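Local coordinates for protein sensor histidine kinase (Rhodopseudomonas palustris, PDB 3VA9) that probably serves as a membrane-bound sensor kinase that uses ATP to phosphorylate a histidine in two-component signalling; this piece is its four-helix-bundle sensor domain, at residues H80-Q94 with D119-L132. Residues are numbered along the deposited sequence; the frame is centred on the assembly and turned at random.
Sequences HIDELRLLTDMRMAQ and DRLTERIETSLSVL
Leu84 and Leu87 of helix 75-101 and Leu121 and Ile125 of helix 121-142 interlock as knobs into holes, each seated among four residues of the opposing helix. The segments 80-94 and 121-132 run antiparallel at 160°, their axes 9.5 Å apart at the closest. With chi1 at 173°, CG of Leu84 lies opposite the backbone N, and CD2 meets Leu129 CD2 at 3.5 Å and also Leu132 CD1, while CD1 lies against Ile125 CG2. Leu87 splits its two methyls: CD1 touches Ser128 CB, whereas CD2 sits over one face of the Arg124 guanidinium. Leu121 CD2 also lies 3.7 Å above that guanidinium's plane, offset toward the rim, and a bond in the same plane runs from Arg124 NH1 to a lone pair of Asp119 O (3.1 Å), tying the first turn back to the residue ahead of the N-cap, Arg120. Ile125 CD1 reaches across to Arg91 CB, at about a right angle to that side chain. Beyond CB, Arg91 bends at chi2 (49°); its NH1 donates to Gln94 OE1 and its NH2 forms a salt bridge with Glu35 of helix 18-44. Gln94 lays its amide against Leu121 CD1, and a water that donates to Gln94 OE1 accepts from Leu121 N. At the far end, Val131 CG1 stands over the centre of the His80 ring in a CH-pi contact, 3.6 Å from the centroid, and Leu132 CD2 packs on His80 CB. Ser128 OG, 3.3 Å from Leu84 CB, is hydrogen-bonded to a water that donates to His80 O. Leu129 and Leu132 also touch helix 18-44 and Leu84 touches helix 47-70, placing this seam inside the four-helix bundle of the CHASE3 sensor domain. Cohesion therefore rests largely on apolar interlocking, with two waters adding polar links and the arginine ends held by Glu35 and their own segments.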
ATOM      1  N   HIS A  80      -7.149   5.887  12.274  1.00 41.87           N
ATOM      2  CA  HIS A  80      -6.897   4.610  11.605  1.00 46.29           C
ATOM      3  C   HIS A  80      -6.252   4.801  10.235  1.00 43.15           C
ATOM      4  O   HIS A  80      -5.429   3.993   9.815  1.00 49.22           O
ATOM      5  CB  HIS A  80      -8.182   3.782  11.466  1.00 48.53           C
ATOM      6  CG  HIS A  80      -8.704   3.250  12.765  1.00 67.05           C
ATOM      7  ND1 HIS A  80      -7.899   2.630  13.697  1.00 70.64           N
ATOM      8  CD2 HIS A  80      -9.958   3.230  13.278  1.00 71.23           C
ATOM      9  CE1 HIS A  80      -8.631   2.263  14.734  1.00 73.04           C
ATOM     10  NE2 HIS A  80      -9.882   2.613  14.506  1.00 75.56           N
ATOM     11  N   ILE A  81      -6.634   5.864   9.536  1.00 41.49           N
ATOM     12  CA  ILE A  81      -6.031   6.149   8.248  1.00 42.92           C
ATOM     13  C   ILE A  81      -4.595   6.651   8.441  1.00 40.92           C
ATOM     14  O   ILE A  81      -3.686   6.261   7.700  1.00 35.77           O
ATOM     15  CB  ILE A  81      -6.880   7.129   7.408  1.00 53.34           C
ATOM     16  CG1 ILE A  81      -6.638   6.890   5.918  1.00 70.21           C
ATOM     17  CG2 ILE A  81      -6.575   8.562   7.761  1.00 53.05           C
ATOM     18  CD1 ILE A  81      -7.244   7.947   5.037  1.00 81.85           C
ATOM     19  N   ASP A  82      -4.385   7.486   9.457  1.00 34.76           N
ATOM     20  CA  ASP A  82      -3.037   7.912   9.808  1.00 40.78           C
ATOM     21  C   ASP A  82      -2.152   6.694   9.999  1.00 36.84           C
ATOM     22  O   ASP A  82      -1.042   6.629   9.472  1.00 40.46           O
ATOM     23  CB  ASP A  82      -3.039   8.739  11.091  1.00 43.20           C
ATOM     24  CG  ASP A  82      -3.516  10.149  10.868  1.00 50.07           C
ATOM     25  OD1 ASP A  82      -3.517  10.588   9.700  1.00 50.39           O
ATOM     26  OD2 ASP A  82      -3.883  10.815  11.863  1.00 51.08           O
ATOM     27  N   GLU A  83      -2.662   5.727  10.752  1.00 37.20           N
ATOM     28  CA  GLU A  83      -1.924   4.499  11.036  1.00 45.80           C
ATOM     29  C   GLU A  83      -1.616   3.682   9.779  1.00 39.48           C
ATOM     30  O   GLU A  83      -0.469   3.277   9.568  1.00 38.33           O
ATOM     31  CB  GLU A  83      -2.664   3.671  12.091  1.00 49.18           C
ATOM     32  CG  GLU A  83      -2.575   4.303  13.479  1.00 61.01           C
ATOM     33  CD  GLU A  83      -3.813   4.083  14.337  1.00 71.06           C
ATOM     34  OE1 GLU A  83      -4.598   3.153  14.052  1.00 73.29           O
ATOM     35  OE2 GLU A  83      -3.991   4.851  15.309  1.00 72.58           O
ATOM     36  N   LEU A  84      -2.629   3.458   8.944  1.00 36.83           N
ATOM     37  CA  LEU A  84      -2.429   2.777   7.661  1.00 31.91           C
ATOM     38  C   LEU A  84      -1.323   3.468   6.854  1.00 31.39           C
ATOM     39  O   LEU A  84      -0.413   2.820   6.335  1.00 36.95           O
ATOM     40  CB  LEU A  84      -3.726   2.764   6.846  1.00 31.23           C
ATOM     41  CG  LEU A  84      -3.585   2.236   5.414  1.00 40.09           C
ATOM     42  CD1 LEU A  84      -3.257   0.754   5.426  1.00 33.46           C
ATOM     43  CD2 LEU A  84      -4.844   2.497   4.589  1.00 42.48           C
ATOM     44  N   ARG A  85      -1.411   4.793   6.774  1.00 24.75           N
ATOM     45  CA  ARG A  85      -0.471   5.602   6.000  1.00 29.94           C
ATOM     46  C   ARG A  85       0.972   5.458   6.461  1.00 26.92           C
ATOM     47  O   ARG A  85       1.890   5.417   5.639  1.00 32.47           O
ATOM     48  CB  ARG A  85      -0.865   7.076   6.070  1.00 34.88           C
ATOM     49  CG  ARG A  85       0.020   7.953   5.219  1.00 47.16           C
ATOM     50  CD  ARG A  85      -0.767   8.482   4.040  1.00 53.82           C
ATOM     51  NE  ARG A  85       0.074   8.775   2.886  1.00 50.94           N
ATOM     52  CZ  ARG A  85      -0.244   9.671   1.959  1.00 47.57           C
ATOM     53  NH1 ARG A  85      -1.373  10.364   2.072  1.00 34.16           N
ATOM     54  NH2 ARG A  85       0.563   9.878   0.927  1.00 50.83           N
ATOM     55  N   LEU A  86       1.170   5.409   7.777  1.00 25.84           N
ATOM     56  CA  LEU A  86       2.483   5.122   8.335  1.00 27.82           C
ATOM     57  C   LEU A  86       2.993   3.799   7.778  1.00 31.43           C
ATOM     58  O   LEU A  86       4.138   3.697   7.321  1.00 33.23           O
ATOM     59  CB  LEU A  86       2.425   5.052   9.869  1.00 33.05           C
ATOM     60  CG  LEU A  86       3.719   4.627  10.591  1.00 34.28           C
ATOM     61  CD1 LEU A  86       4.866   5.576  10.257  1.00 33.51           C
ATOM     62  CD2 LEU A  86       3.523   4.553  12.103  1.00 30.50           C
ATOM     63  N   LEU A  87       2.132   2.788   7.829  1.00 30.34           N
ATOM     64  CA  LEU A  87       2.485   1.442   7.386  1.00 27.16           C
ATOM     65  C   LEU A  87       2.758   1.413   5.883  1.00 30.39           C
ATOM     66  O   LEU A  87       3.722   0.797   5.441  1.00 29.27           O
ATOM     67  CB  LEU A  87       1.375   0.445   7.756  1.00 23.41           C
ATOM     68  CG  LEU A  87       1.166   0.133   9.252  1.00 35.80           C
ATOM     69  CD1 LEU A  87      -0.121  -0.651   9.500  1.00 32.95           C
ATOM     70  CD2 LEU A  87       2.357  -0.609   9.849  1.00 31.01           C
ATOM     71  N   THR A  88       1.920   2.088   5.096  1.00 27.69           N
ATOM     72  CA  THR A  88       2.113   2.097   3.642  1.00 20.85           C
ATOM     73  C   THR A  88       3.349   2.912   3.234  1.00 23.90           C
ATOM     74  O   THR A  88       4.028   2.560   2.275  1.00 27.96           O
ATOM     75  CB  THR A  88       0.847   2.550   2.855  1.00 20.58           C
ATOM     76  OG1 THR A  88       0.500   3.892   3.204  1.00 27.66           O
ATOM     77  CG2 THR A  88      -0.329   1.645   3.156  1.00 21.06           C
ATOM     78  N   ASP A  89       3.648   3.987   3.968  1.00 26.50           N
ATOM     79  CA  ASP A  89       4.888   4.737   3.744  1.00 27.49           C
ATOM     80  C   ASP A  89       6.154   3.892   4.005  1.00 32.51           C
ATOM     81  O   ASP A  89       7.110   3.925   3.227  1.00 32.73           O
ATOM     82  CB  ASP A  89       4.920   6.030   4.584  1.00 31.36           C
ATOM     83  CG  ASP A  89       4.152   7.193   3.937  1.00 36.69           C
ATOM     84  OD1 ASP A  89       3.465   6.994   2.908  1.00 36.41           O
ATOM     85  OD2 ASP A  89       4.237   8.320   4.470  1.00 37.50           O
ATOM     86  N   MET A  90       6.166   3.138   5.099  1.00 31.60           N
ATOM     87  CA  MET A  90       7.293   2.249   5.370  1.00 30.08           C
ATOM     88  C   MET A  90       7.411   1.156   4.298  1.00 24.10           C
ATOM     89  O   MET A  90       8.503   0.808   3.881  1.00 28.68           O
ATOM     90  CB  MET A  90       7.166   1.617   6.759  1.00 27.73           C
ATOM     91  CG  MET A  90       7.073   2.624   7.909  1.00 35.86           C
ATOM     92  SD  MET A  90       6.695   1.834   9.496  1.00 37.06           S
ATOM     93  CE  MET A  90       8.084   0.720   9.618  1.00 32.11           C
ATOM     94  N   ARG A  91       6.279   0.618   3.861  1.00 22.35           N
ATOM     95  CA  ARG A  91       6.275  -0.444   2.856  1.00 28.62           C
ATOM     96  C   ARG A  91       6.772   0.079   1.509  1.00 29.55           C
ATOM     97  O   ARG A  91       7.636  -0.531   0.876  1.00 29.24           O
ATOM     98  CB  ARG A  91       4.877  -1.056   2.708  1.00 16.16           C
ATOM     99  CG  ARG A  91       4.814  -2.226   1.718  1.00 22.30           C
ATOM    100  CD  ARG A  91       5.928  -3.253   1.997  1.00 25.50           C
ATOM    101  NE  ARG A  91       5.759  -4.473   1.207  1.00 23.06           N
ATOM    102  CZ  ARG A  91       6.722  -5.357   0.970  1.00 26.43           C
ATOM    103  NH1 ARG A  91       7.934  -5.167   1.466  1.00 28.33           N
ATOM    104  NH2 ARG A  91       6.470  -6.438   0.237  1.00 27.47           N
ATOM    105  N   MET A  92       6.232   1.215   1.077  1.00 24.70           N
ATOM    106  CA  MET A  92       6.696   1.851  -0.160  1.00 31.68           C
ATOM    107  C   MET A  92       8.190   2.176  -0.147  1.00 29.89           C
ATOM    108  O   MET A  92       8.859   2.055  -1.162  1.00 31.53           O
ATOM    109  CB  MET A  92       5.881   3.110  -0.479  1.00 28.98           C
ATOM    110  CG  MET A  92       4.419   2.823  -0.844  1.00 29.34           C
ATOM    111  SD  MET A  92       4.202   1.676  -2.233  1.00 42.84           S
ATOM    112  CE  MET A  92       3.532   0.244  -1.390  1.00 37.87           C
ATOM    113  N   ALA A  93       8.717   2.582   1.005  1.00 26.45           N
ATOM    114  CA  ALA A  93      10.148   2.857   1.112  1.00 24.42           C
ATOM    115  C   ALA A  93      10.941   1.572   0.946  1.00 24.73           C
ATOM    116  O   ALA A  93      12.021   1.576   0.374  1.00 27.95           O
ATOM    117  CB  ALA A  93      10.487   3.532   2.446  1.00 28.60           C
ATOM    118  N   GLN A  94      10.402   0.465   1.450  1.00 26.98           N
ATOM    119  CA  GLN A  94      11.029  -0.841   1.238  1.00 35.29           C
ATOM    120  C   GLN A  94      11.103  -1.236  -0.251  1.00 26.57           C
ATOM    121  O   GLN A  94      12.174  -1.550  -0.759  1.00 29.64           O
ATOM    122  CB  GLN A  94      10.307  -1.937   2.039  1.00 31.19           C
ATOM    123  CG  GLN A  94      10.416  -1.789   3.544  1.00 28.85           C
ATOM    124  CD  GLN A  94       9.946  -3.041   4.274  1.00 32.92           C
ATOM    125  OE1 GLN A  94       8.998  -3.704   3.851  1.00 27.47           O
ATOM    126  NE2 GLN A  94      10.613  -3.368   5.370  1.00 28.04           N
ATOM    127  N   ASP A 119       9.625  -7.398   8.754  1.00 46.57           N
ATOM    128  CA  ASP A 119       8.766  -6.356   9.302  1.00 35.09           C
ATOM    129  C   ASP A 119       7.285  -6.675   9.121  1.00 36.45           C
ATOM    130  O   ASP A 119       6.438  -6.089   9.790  1.00 42.83           O
ATOM    131  CB  ASP A 119       9.117  -4.995   8.692  1.00 38.79           C
ATOM    132  CG  ASP A 119      10.551  -4.587   8.975  1.00 51.06           C
ATOM    133  OD1 ASP A 119      10.877  -4.342  10.157  1.00 58.94           O
ATOM    134  OD2 ASP A 119      11.352  -4.524   8.019  1.00 49.09           O
ATOM    135  N   ARG A 120       6.982  -7.600   8.209  1.00 41.60           N
ATOM    136  CA  ARG A 120       5.616  -8.078   7.997  1.00 47.83           C
ATOM    137  C   ARG A 120       4.656  -6.933   7.665  1.00 45.76           C
ATOM    138  O   ARG A 120       3.467  -6.982   7.991  1.00 40.74           O
ATOM    139  CB  ARG A 120       5.119  -8.840   9.230  1.00 53.75           C
ATOM    140  CG  ARG A 120       5.931 -10.082   9.584  1.00 64.71           C
ATOM    141  CD  ARG A 120       5.490 -10.643  10.936  1.00 80.54           C
ATOM    142  NE  ARG A 120       6.270 -11.809  11.351  1.00 99.11           N
ATOM    143  CZ  ARG A 120       6.156 -12.401  12.538  1.00109.03           C
ATOM    144  NH1 ARG A 120       5.295 -11.937  13.435  1.00111.45           N
ATOM    145  NH2 ARG A 120       6.902 -13.458  12.833  1.00109.51           N
ATOM    146  N   LEU A 121       5.180  -5.905   7.015  1.00 42.35           N
ATOM    147  CA  LEU A 121       4.385  -4.731   6.686  1.00 40.78           C
ATOM    148  C   LEU A 121       3.146  -5.089   5.868  1.00 43.70           C
ATOM    149  O   LEU A 121       2.094  -4.459   6.008  1.00 43.64           O
ATOM    150  CB  LEU A 121       5.253  -3.703   5.962  1.00 33.12           C
ATOM    151  CG  LEU A 121       6.186  -2.989   6.944  1.00 32.11           C
ATOM    152  CD1 LEU A 121       7.217  -2.089   6.232  1.00 24.63           C
ATOM    153  CD2 LEU A 121       5.346  -2.210   7.941  1.00 28.78           C
ATOM    154  N   THR A 122       3.276  -6.112   5.031  1.00 39.87           N
ATOM    155  CA  THR A 122       2.170  -6.592   4.209  1.00 46.54           C
ATOM    156  C   THR A 122       1.007  -7.130   5.056  1.00 41.32           C
ATOM    157  O   THR A 122      -0.143  -6.742   4.870  1.00 43.16           O
ATOM    158  CB  THR A 122       2.655  -7.681   3.239  1.00 59.04           C
ATOM    159  OG1 THR A 122       3.577  -7.104   2.307  1.00 59.68           O
ATOM    160  CG2 THR A 122       1.482  -8.289   2.481  1.00 66.08           C
ATOM    161  N   GLU A 123       1.314  -8.020   5.989  1.00 46.26           N
ATOM    162  CA  GLU A 123       0.312  -8.517   6.921  1.00 54.63           C
ATOM    163  C   GLU A 123      -0.284  -7.361   7.713  1.00 52.91           C
ATOM    164  O   GLU A 123      -1.499  -7.283   7.897  1.00 48.07           O
ATOM    165  CB  GLU A 123       0.927  -9.533   7.891  1.00 64.57           C
ATOM    166  CG  GLU A 123       1.385 -10.842   7.249  1.00 74.88           C
ATOM    167  CD  GLU A 123       2.742 -10.738   6.563  1.00 79.77           C
ATOM    168  OE1 GLU A 123       3.365  -9.654   6.601  1.00 78.76           O
ATOM    169  OE2 GLU A 123       3.188 -11.752   5.989  1.00 80.63           O
ATOM    170  N   ARG A 124       0.583  -6.467   8.186  1.00 49.53           N
ATOM    171  CA  ARG A 124       0.159  -5.371   9.051  1.00 39.82           C
ATOM    172  C   ARG A 124      -0.755  -4.397   8.311  1.00 41.89           C
ATOM    173  O   ARG A 124      -1.730  -3.894   8.875  1.00 41.52           O
ATOM    174  CB  ARG A 124       1.371  -4.663   9.657  1.00 41.14           C
ATOM    175  CG  ARG A 124       2.072  -5.480  10.738  1.00 36.96           C
ATOM    176  CD  ARG A 124       3.493  -5.011  10.974  1.00 34.61           C
ATOM    177  NE  ARG A 124       3.561  -3.731  11.670  1.00 43.27           N
ATOM    178  CZ  ARG A 124       4.688  -3.049  11.857  1.00 39.16           C
ATOM    179  NH1 ARG A 124       5.832  -3.520  11.376  1.00 40.88           N
ATOM    180  NH2 ARG A 124       4.671  -1.893  12.508  1.00 34.53           N
ATOM    181  N   ILE A 125      -0.457  -4.152   7.040  1.00 31.90           N
ATOM    182  CA  ILE A 125      -1.321  -3.307   6.228  1.00 35.86           C
ATOM    183  C   ILE A 125      -2.704  -3.931   6.033  1.00 40.67           C
ATOM    184  O   ILE A 125      -3.719  -3.248   6.177  1.00 44.80           O
ATOM    185  CB  ILE A 125      -0.691  -2.984   4.872  1.00 37.07           C
ATOM    186  CG1 ILE A 125       0.452  -1.984   5.053  1.00 34.30           C
ATOM    187  CG2 ILE A 125      -1.740  -2.415   3.927  1.00 42.86           C
ATOM    188  CD1 ILE A 125       1.469  -2.023   3.934  1.00 35.59           C
ATOM    189  N   GLU A 126      -2.746  -5.225   5.723  1.00 46.67           N
ATOM    190  CA  GLU A 126      -4.023  -5.927   5.540  1.00 51.29           C
ATOM    191  C   GLU A 126      -4.877  -5.853   6.800  1.00 44.21           C
ATOM    192  O   GLU A 126      -6.079  -5.613   6.731  1.00 52.96           O
ATOM    193  CB  GLU A 126      -3.810  -7.387   5.121  1.00 64.51           C
ATOM    194  CG  GLU A 126      -3.256  -7.554   3.709  1.00 81.58           C
ATOM    195  CD  GLU A 126      -3.977  -6.686   2.683  1.00100.35           C
ATOM    196  OE1 GLU A 126      -5.227  -6.670   2.679  1.00107.08           O
ATOM    197  OE2 GLU A 126      -3.290  -6.022   1.874  1.00104.08           O
ATOM    198  N   THR A 127      -4.244  -6.053   7.948  1.00 39.72           N
ATOM    199  CA  THR A 127      -4.900  -5.859   9.235  1.00 51.89           C
ATOM    200  C   THR A 127      -5.412  -4.422   9.371  1.00 55.55           C
ATOM    201  O   THR A 127      -6.537  -4.182   9.827  1.00 53.95           O
ATOM    202  CB  THR A 127      -3.920  -6.154  10.388  1.00 56.99           C
ATOM    203  OG1 THR A 127      -3.433  -7.496  10.268  1.00 61.06           O
ATOM    204  CG2 THR A 127      -4.593  -5.965  11.750  1.00 52.65           C
ATOM    205  N   SER A 128      -4.571  -3.469   8.977  1.00 48.76           N
ATOM    206  CA  SER A 128      -4.908  -2.053   9.038  1.00 41.19           C
ATOM    207  C   SER A 128      -6.119  -1.730   8.161  1.00 45.13           C
ATOM    208  O   SER A 128      -7.005  -0.972   8.560  1.00 49.75           O
ATOM    209  CB  SER A 128      -3.709  -1.213   8.604  1.00 45.50           C
ATOM    210  OG  SER A 128      -3.919   0.152   8.884  1.00 51.13           O
ATOM    211  N   LEU A 129      -6.157  -2.312   6.967  1.00 44.59           N
ATOM    212  CA  LEU A 129      -7.280  -2.100   6.060  1.00 46.92           C
ATOM    213  C   LEU A 129      -8.577  -2.736   6.583  1.00 55.66           C
ATOM    214  O   LEU A 129      -9.658  -2.176   6.412  1.00 54.12           O
ATOM    215  CB  LEU A 129      -6.936  -2.581   4.646  1.00 43.46           C
ATOM    216  CG  LEU A 129      -5.959  -1.677   3.882  1.00 33.98           C
ATOM    217  CD1 LEU A 129      -5.456  -2.359   2.639  1.00 35.46           C
ATOM    218  CD2 LEU A 129      -6.609  -0.342   3.535  1.00 33.78           C
ATOM    219  N   SER A 130      -8.466  -3.889   7.240  1.00 60.50           N
ATOM    220  CA  SER A 130      -9.633  -4.544   7.826  1.00 66.61           C
ATOM    221  C   SER A 130     -10.261  -3.692   8.922  1.00 66.54           C
ATOM    222  O   SER A 130     -11.482  -3.552   8.982  1.00 65.50           O
ATOM    223  CB  SER A 130      -9.273  -5.923   8.383  1.00 69.37           C
ATOM    224  OG  SER A 130      -8.949  -6.825   7.340  1.00 73.23           O
ATOM    225  N   VAL A 131      -9.424  -3.133   9.791  1.00 67.24           N
ATOM    226  CA  VAL A 131      -9.904  -2.265  10.860  1.00 70.25           C
ATOM    227  C   VAL A 131     -10.761  -1.133  10.297  1.00 69.97           C
ATOM    228  O   VAL A 131     -11.834  -0.835  10.824  1.00 74.04           O
ATOM    229  CB  VAL A 131      -8.743  -1.668  11.678  1.00 71.96           C
ATOM    230  CG1 VAL A 131      -9.237  -0.521  12.537  1.00 74.62           C
ATOM    231  CG2 VAL A 131      -8.088  -2.741  12.532  1.00 73.28           C
ATOM    232  N   LEU A 132     -10.279  -0.512   9.223  1.00 56.48           N
ATOM    233  CA  LEU A 132     -11.034   0.535   8.544  1.00 53.50           C
ATOM    234  C   LEU A 132     -12.347   0.008   7.949  1.00 58.04           C
ATOM    235  O   LEU A 132     -13.405   0.629   8.101  1.00 55.00           O
ATOM    236  CB  LEU A 132     -10.183   1.182   7.450  1.00 52.84           C
ATOM    237  CG  LEU A 132      -9.160   2.223   7.909  1.00 50.51           C
ATOM    238  CD1 LEU A 132      -8.166   2.538   6.805  1.00 49.78           C
ATOM    239  CD2 LEU A 132      -9.859   3.492   8.389  1.00 44.84           C
TER
HETATM  240  O   HOH W   1      -6.124   1.635  10.454  1.00 48.98           O
HETATM  241  O   HOH W   2       7.801  -5.910   5.449  1.00 30.11           O